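Local coordinates for ABC-type transport system, sugar-family extracellular solute-binding protein (Peptoclostridium difficile 630, PDB 6HNI), which binds tyrosine as the extracellular substrate-binding lipoprotein of an ABC transporter, probably delivering it for uptake, and also has adhesive properties, at residues K85-A96 against T103-S114. The protein carries 1 engineered substitution. Numbering follows the deposited sequence. Where two conformers were deposited one is given.
Sequences KDLIFAISTPSA and TKDIPILITAVS. With TYR (tyrosine), chain B.
Strands 87-91 and 108-111 run parallel, their axes 4.7 Å apart at closest approach, as neighbours in the five-stranded sheet of one lobe of this periplasmic-binding-protein fold. With helix 93-102 they form a beta-alpha-beta unit. Five backbone hydrogen bonds join the two segments, from I88 N to P107 O at one end to S92 N to T111 O at the other. On one face, F89 meets T111. CG of F89 is anti to its backbone N (chi1 174°), and the ring leans toward the neighbouring strand. Its CE1 lies 3.4 Å from T111 CG2, and L109 O sits at the ring edge, near its plane. I91 CG1 lies over one ring face, toward the rim, and F44 stacks on the ring. T111 OG1 is hydrogen-bonded to T135 OG1 on strand 132-136. On the other face, I88 CD1 meets T103 CG2 tip to tip and also reaches I106 CG2, at 3.9 Å. A96, in the first turn of the helix, packs its CB 3.7 Å from I110 CG2. Beyond I91 and T111 both segments lead into the tyrosine pocket. The ligand carboxylate lies at the N-terminus of helix 93-102, whose dipole would favour its charge. T93 N gives TYR O a nearly straight bond of 2.8 Å (176°). T93 OG1 donates to TYR OXT at 2.6 Å. S114 N also bonds TYR OXT, and TYR N donates to S114 OG at 2.9 Å.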
# COMPACT_ATOMS: atom_id res chain seq x y z
N LYS A 85 -9.38 22.60 -7.99
CA LYS A 85 -9.93 21.87 -6.87
C LYS A 85 -9.50 22.55 -5.56
O LYS A 85 -8.42 23.15 -5.46
CB LYS A 85 -9.41 20.45 -6.82
CG LYS A 85 -9.85 19.55 -7.97
CD LYS A 85 -11.35 19.46 -8.18
CE LYS A 85 -11.66 18.43 -9.24
NZ LYS A 85 -13.07 18.41 -9.61
N ASP A 86 -10.35 22.46 -4.56
CA ASP A 86 -9.99 22.94 -3.23
C ASP A 86 -9.05 22.03 -2.44
O ASP A 86 -8.29 22.48 -1.59
CB ASP A 86 -11.29 23.17 -2.44
CG ASP A 86 -12.18 24.24 -3.05
OD1 ASP A 86 -11.72 25.38 -2.99
OD2 ASP A 86 -13.26 23.89 -3.64
N LEU A 87 -9.08 20.74 -2.80
CA LEU A 87 -8.29 19.72 -2.11
C LEU A 87 -8.16 18.55 -3.08
O LEU A 87 -9.09 18.18 -3.75
CB LEU A 87 -9.03 19.25 -0.85
CG LEU A 87 -8.48 18.00 -0.13
CD1 LEU A 87 -7.16 18.34 0.48
CD2 LEU A 87 -9.45 17.55 0.96
N ILE A 88 -6.95 17.97 -3.06
CA ILE A 88 -6.68 16.70 -3.78
C ILE A 88 -6.32 15.60 -2.79
O ILE A 88 -5.51 15.84 -1.92
CB ILE A 88 -5.53 16.91 -4.77
CG1 ILE A 88 -5.95 17.86 -5.88
CG2 ILE A 88 -5.11 15.54 -5.40
CD1 ILE A 88 -4.80 18.38 -6.71
N PHE A 89 -7.04 14.50 -2.87
CA PHE A 89 -6.73 13.32 -2.07
C PHE A 89 -6.08 12.29 -3.04
O PHE A 89 -6.70 11.86 -3.99
CB PHE A 89 -8.03 12.76 -1.49
CG PHE A 89 -7.91 11.45 -0.74
CD1 PHE A 89 -6.85 11.18 0.12
CD2 PHE A 89 -8.91 10.52 -0.87
CE1 PHE A 89 -6.78 9.92 0.76
CE2 PHE A 89 -8.85 9.30 -0.21
CZ PHE A 89 -7.79 9.04 0.62
N ALA A 90 -4.83 11.98 -2.70
CA ALA A 90 -4.00 11.08 -3.59
C ALA A 90 -3.72 9.77 -2.85
O ALA A 90 -3.18 9.75 -1.74
CB ALA A 90 -2.70 11.79 -4.00
N ILE A 91 -4.02 8.66 -3.56
CA ILE A 91 -3.96 7.35 -2.99
C ILE A 91 -2.87 6.60 -3.77
O ILE A 91 -3.10 6.26 -4.93
CB ILE A 91 -5.31 6.61 -3.09
CG1 ILE A 91 -6.44 7.42 -2.39
CG2 ILE A 91 -5.23 5.20 -2.56
CD1 ILE A 91 -7.78 6.83 -2.72
N SER A 92 -1.80 6.33 -3.03
CA SER A 92 -0.52 5.67 -3.50
C SER A 92 0.54 6.68 -3.81
O SER A 92 0.30 7.84 -4.18
CB SER A 92 -0.71 4.74 -4.71
OG SER A 92 -0.71 5.48 -5.92
N THR A 93 1.81 6.17 -3.81
CA THR A 93 2.96 6.98 -4.12
C THR A 93 2.90 7.56 -5.54
O THR A 93 3.12 8.74 -5.72
CB THR A 93 4.28 6.27 -3.79
OG1 THR A 93 4.37 6.03 -2.40
CG2 THR A 93 5.48 7.06 -4.25
N PRO A 94 2.71 6.71 -6.57
CA PRO A 94 2.61 7.29 -7.92
C PRO A 94 1.54 8.38 -8.09
O PRO A 94 1.80 9.42 -8.75
CB PRO A 94 2.40 6.06 -8.83
CG PRO A 94 2.91 4.91 -8.02
CD PRO A 94 2.54 5.26 -6.60
N SER A 95 0.37 8.16 -7.49
CA SER A 95 -0.68 9.17 -7.64
C SER A 95 -0.33 10.48 -6.91
O SER A 95 -0.57 11.55 -7.43
CB SER A 95 -1.98 8.58 -7.10
OG SER A 95 -2.41 7.41 -7.80
N ALA A 96 0.29 10.34 -5.74
CA ALA A 96 0.74 11.48 -4.96
C ALA A 96 1.84 12.27 -5.62
O ALA A 96 1.88 13.48 -5.61
CB ALA A 96 1.14 11.05 -3.57
N THR A 103 0.77 20.47 -9.05
CA THR A 103 0.45 21.69 -8.28
C THR A 103 1.24 21.78 -6.97
O THR A 103 1.34 20.82 -6.23
CB THR A 103 -1.08 21.75 -7.99
OG1 THR A 103 -1.38 22.99 -7.29
CG2 THR A 103 -1.57 20.63 -7.19
N LYS A 104 1.74 22.99 -6.69
CA LYS A 104 2.40 23.27 -5.40
C LYS A 104 1.52 24.18 -4.56
O LYS A 104 1.92 24.56 -3.48
CB LYS A 104 3.78 23.90 -5.56
CG LYS A 104 4.80 23.09 -6.35
CD LYS A 104 5.24 21.82 -5.66
CE LYS A 104 6.34 21.12 -6.47
NZ LYS A 104 5.75 20.74 -7.79
N ASP A 105 0.32 24.47 -5.04
CA ASP A 105 -0.61 25.43 -4.35
C ASP A 105 -1.84 24.79 -3.72
O ASP A 105 -2.25 25.19 -2.63
CB ASP A 105 -1.06 26.53 -5.31
CG ASP A 105 0.11 27.27 -5.92
OD1 ASP A 105 1.07 27.62 -5.17
OD2 ASP A 105 0.12 27.49 -7.15
N ILE A 106 -2.48 23.87 -4.41
CA ILE A 106 -3.66 23.19 -3.89
C ILE A 106 -3.20 22.20 -2.82
O ILE A 106 -2.27 21.40 -3.05
CB ILE A 106 -4.41 22.45 -5.02
CG1 ILE A 106 -4.86 23.41 -6.12
CG2 ILE A 106 -5.56 21.56 -4.50
CD1 ILE A 106 -5.47 22.73 -7.32
N PRO A 107 -3.84 22.11 -1.66
CA PRO A 107 -3.44 21.14 -0.66
C PRO A 107 -3.68 19.73 -1.17
O PRO A 107 -4.73 19.43 -1.74
CB PRO A 107 -4.32 21.46 0.57
CG PRO A 107 -5.39 22.25 0.01
CD PRO A 107 -4.93 23.02 -1.13
N ILE A 108 -2.68 18.87 -0.90
CA ILE A 108 -2.74 17.47 -1.26
C ILE A 108 -2.67 16.66 0.01
O ILE A 108 -1.74 16.82 0.79
CB ILE A 108 -1.58 17.11 -2.19
CG1 ILE A 108 -1.62 17.92 -3.50
CG2 ILE A 108 -1.59 15.60 -2.42
CD1 ILE A 108 -0.26 17.86 -4.24
N LEU A 109 -3.65 15.80 0.21
CA LEU A 109 -3.62 14.84 1.31
C LEU A 109 -3.35 13.49 0.66
O LEU A 109 -4.06 13.07 -0.22
CB LEU A 109 -4.93 14.80 2.10
CG LEU A 109 -5.08 16.00 3.07
CD1 LEU A 109 -6.42 15.84 3.67
CD2 LEU A 109 -4.04 15.99 4.17
N ILE A 110 -2.35 12.82 1.21
CA ILE A 110 -1.93 11.48 0.69
C ILE A 110 -2.38 10.42 1.65
O ILE A 110 -2.58 10.62 2.86
CB ILE A 110 -0.38 11.45 0.52
CG1 ILE A 110 0.35 11.44 1.81
CG2 ILE A 110 0.04 12.55 -0.41
CD1 ILE A 110 1.88 11.46 1.78
N THR A 111 -2.45 9.18 1.13
CA THR A 111 -2.56 8.00 1.94
C THR A 111 -1.88 6.85 1.14
O THR A 111 -1.63 7.01 -0.09
CB THR A 111 -3.97 7.57 2.27
OG1 THR A 111 -3.96 6.55 3.31
CG2 THR A 111 -4.78 7.13 1.08
N ALA A 112 -1.60 5.78 1.86
CA ALA A 112 -0.97 4.54 1.21
C ALA A 112 0.32 4.94 0.55
O ALA A 112 0.62 4.36 -0.51
CB ALA A 112 -1.93 3.92 0.26
N VAL A 113 1.09 5.82 1.16
CA VAL A 113 2.42 6.21 0.71
C VAL A 113 3.40 5.70 1.73
O VAL A 113 3.40 6.07 2.88
CB VAL A 113 2.55 7.72 0.54
CG1 VAL A 113 3.99 8.17 0.30
CG2 VAL A 113 1.64 8.19 -0.55
N SER A 114 4.33 4.80 1.29
CA SER A 114 5.19 4.15 2.24
C SER A 114 6.19 5.06 2.89
O SER A 114 6.46 4.94 4.09
CB SER A 114 5.99 2.99 1.56
OG SER A 114 5.15 2.03 1.01
N TYR B . 2.61 1.56 -0.25
CA TYR B . 2.20 1.74 -1.66
C TYR B . 2.67 3.10 -2.16
O TYR B . 2.29 3.48 -3.25
CB TYR B . 0.71 1.43 -1.89
CG TYR B . 0.37 -0.00 -1.65
CD1 TYR B . 0.90 -1.00 -2.53
CD2 TYR B . -0.36 -0.45 -0.59
CE1 TYR B . 0.67 -2.33 -2.27
CE2 TYR B . -0.60 -1.77 -0.32
CZ TYR B . -0.06 -2.75 -1.19
OH TYR B . -0.29 -4.09 -0.94
OXT TYR B . 3.49 3.73 -1.52